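Local coordinates for hypothetical conserved protein, GK1056 (PDB 2QYH) that is of unknown function but belongs to the haloacid dehalogenase-like hydrolases and may act as a magnesium-binding phosphatase, at residues V6-D11 against Y203-G208. Numbering follows the deposited sequence.
Sequences VFFDID and YAFGDG
Phe-8 sets CE1 over one face of the Phe-205 ring, 3.7 Å from CD2; the two side chains run alongside each other in the same direction, their ring planes 31° apart. Val-6, on the same face of the sheet, adds CG1, 3.8 Å from Phe-205 CE2; chi1 of -176° swings this methyl opposite the backbone N and leaves CG2 to meet CB of Tyr-203. Ile-247 of helix 246-253 touches both Phe-8 and Phe-205. Cutting Phe-205 back to an alanine is likely to open a gap beside Val-6 CG1 and Phe-8 CE1 and to take away part of the strands' contact with Ile-247. On the other face the side chains of Phe-7 and Ala-204 meet CB to CB, 4.2 Å apart. The parallel strands are zipped by hydrogen bonds from Phe-7 N to Tyr-203 O and from Phe-205 N to Phe-7 O, both 2.9 Å; a weak one of 3.3 Å, Asp-9 N to Phe-205 O, closes the ladder where the strands end. Beyond it, Asp-9 and Asp-207 keep their OD2 atoms 6.1 Å apart, while Lys-184 pairs with Asp-9 and Arg-45 with Asp-11. Apolar strands thus deliver acids to their C-terminal ends, consistent with a HAD-type DxDx(T/V) motif and magnesium site.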
loop_
_atom_site.group_PDB
_atom_site.type_symbol
_atom_site.label_atom_id
_atom_site.label_comp_id
_atom_site.label_asym_id
_atom_site.label_seq_id
_atom_site.Cartn_x
_atom_site.Cartn_y
_atom_site.Cartn_z
ATOM N N VAL D 6 -6.214 21.326 -1.164
ATOM C CA VAL D 6 -6.131 20.933 0.235
ATOM C C VAL D 6 -5.056 19.861 0.363
ATOM O O VAL D 6 -5.062 18.879 -0.373
ATOM C CB VAL D 6 -7.483 20.356 0.757
ATOM C CG1 VAL D 6 -7.372 20.045 2.254
ATOM C CG2 VAL D 6 -8.617 21.342 0.499
ATOM N N PHE D 7 -4.136 20.067 1.298
ATOM C CA PHE D 7 -3.050 19.130 1.556
ATOM C C PHE D 7 -3.334 18.348 2.839
ATOM O O PHE D 7 -3.866 18.900 3.797
ATOM C CB PHE D 7 -1.737 19.897 1.690
ATOM C CG PHE D 7 -1.203 20.401 0.390
ATOM C CD1 PHE D 7 -0.377 19.601 -0.390
ATOM C CD2 PHE D 7 -1.535 21.673 -0.068
ATOM C CE1 PHE D 7 0.113 20.065 -1.615
ATOM C CE2 PHE D 7 -1.052 22.143 -1.288
ATOM C CZ PHE D 7 -0.228 21.339 -2.063
ATOM N N PHE D 8 -2.974 17.066 2.853
ATOM C CA PHE D 8 -3.210 16.210 4.013
ATOM C C PHE D 8 -1.970 15.434 4.406
ATOM O O PHE D 8 -1.286 14.886 3.548
ATOM C CB PHE D 8 -4.293 15.175 3.709
ATOM C CG PHE D 8 -5.635 15.759 3.401
ATOM C CD1 PHE D 8 -6.516 16.096 4.426
ATOM C CD2 PHE D 8 -6.039 15.946 2.080
ATOM C CE1 PHE D 8 -7.786 16.609 4.137
ATOM C CE2 PHE D 8 -7.297 16.457 1.783
ATOM C CZ PHE D 8 -8.176 16.788 2.811
ATOM N N ASP D 9 -1.672 15.391 5.698
ATOM C CA ASP D 9 -0.552 14.597 6.166
ATOM C C ASP D 9 -1.232 13.235 6.306
ATOM O O ASP D 9 -2.463 13.171 6.318
ATOM C CB ASP D 9 -0.052 15.102 7.518
ATOM C CG ASP D 9 1.113 14.287 8.046
ATOM O OD1 ASP D 9 2.059 14.031 7.264
ATOM O OD2 ASP D 9 1.083 13.911 9.241
ATOM N N ILE D 10 -0.470 12.152 6.408
ATOM C CA ILE D 10 -1.080 10.827 6.491
ATOM C C ILE D 10 -1.528 10.353 7.886
ATOM O O ILE D 10 -2.729 10.373 8.195
ATOM C CB ILE D 10 -0.148 9.774 5.843
ATOM C CG1 ILE D 10 0.136 10.175 4.395
ATOM C CG2 ILE D 10 -0.796 8.405 5.846
ATOM C CD1 ILE D 10 1.268 9.404 3.754
ATOM N N ASP D 11 -0.585 9.931 8.725
ATOM C CA ASP D 11 -0.929 9.438 10.059
ATOM C C ASP D 11 -1.493 10.489 10.998
ATOM O O ASP D 11 -0.903 11.550 11.194
ATOM C CB ASP D 11 0.277 8.794 10.730
ATOM C CG ASP D 11 0.709 7.521 10.053
ATOM O OD1 ASP D 11 -0.137 6.859 9.416
ATOM O OD2 ASP D 11 1.901 7.176 10.179
ATOM N N TYR D 203 -5.269 25.078 1.619
ATOM C CA TYR D 203 -5.667 24.561 2.925
ATOM C C TYR D 203 -4.792 23.365 3.274
ATOM O O TYR D 203 -4.247 22.718 2.386
ATOM C CB TYR D 203 -7.121 24.098 2.878
ATOM C CG TYR D 203 -8.100 25.178 2.509
ATOM C CD1 TYR D 203 -8.879 25.809 3.486
ATOM C CD2 TYR D 203 -8.229 25.599 1.189
ATOM C CE1 TYR D 203 -9.771 26.830 3.154
ATOM C CE2 TYR D 203 -9.114 26.620 0.843
ATOM C CZ TYR D 203 -9.878 27.234 1.831
ATOM O OH TYR D 203 -10.738 28.254 1.493
ATOM N N ALA D 204 -4.657 23.065 4.561
ATOM C CA ALA D 204 -3.870 21.910 4.987
ATOM C C ALA D 204 -4.382 21.356 6.313
ATOM O O ALA D 204 -4.813 22.104 7.179
ATOM C CB ALA D 204 -2.389 22.284 5.110
ATOM N N PHE D 205 -4.343 20.037 6.456
ATOM C CA PHE D 205 -4.775 19.373 7.684
ATOM C C PHE D 205 -3.584 18.621 8.256
ATOM O O PHE D 205 -2.992 17.781 7.577
ATOM C CB PHE D 205 -5.909 18.375 7.412
ATOM C CG PHE D 205 -7.238 19.015 7.168
ATOM C CD1 PHE D 205 -8.300 18.789 8.038
ATOM C CD2 PHE D 205 -7.445 19.814 6.049
ATOM C CE1 PHE D 205 -9.561 19.346 7.793
ATOM C CE2 PHE D 205 -8.693 20.375 5.793
ATOM C CZ PHE D 205 -9.758 20.141 6.664
ATOM N N GLY D 206 -3.241 18.920 9.506
ATOM C CA GLY D 206 -2.110 18.269 10.140
ATOM C C GLY D 206 -2.387 17.858 11.570
ATOM O O GLY D 206 -3.361 18.301 12.184
ATOM N N ASP D 207 -1.499 17.034 12.114
ATOM C CA ASP D 207 -1.659 16.515 13.459
ATOM C C ASP D 207 -0.376 16.527 14.284
ATOM O O ASP D 207 -0.415 16.682 15.501
ATOM C CB ASP D 207 -2.196 15.088 13.353
ATOM C CG ASP D 207 -2.161 14.346 14.665
ATOM O OD1 ASP D 207 -2.982 14.663 15.558
ATOM O OD2 ASP D 207 -1.305 13.443 14.796
ATOM N N GLY D 208 0.766 16.367 13.632
ATOM C CA GLY D 208 2.013 16.342 14.372
ATOM C C GLY D 208 2.886 17.564 14.221
ATOM O O GLY D 208 2.632 18.445 13.391
#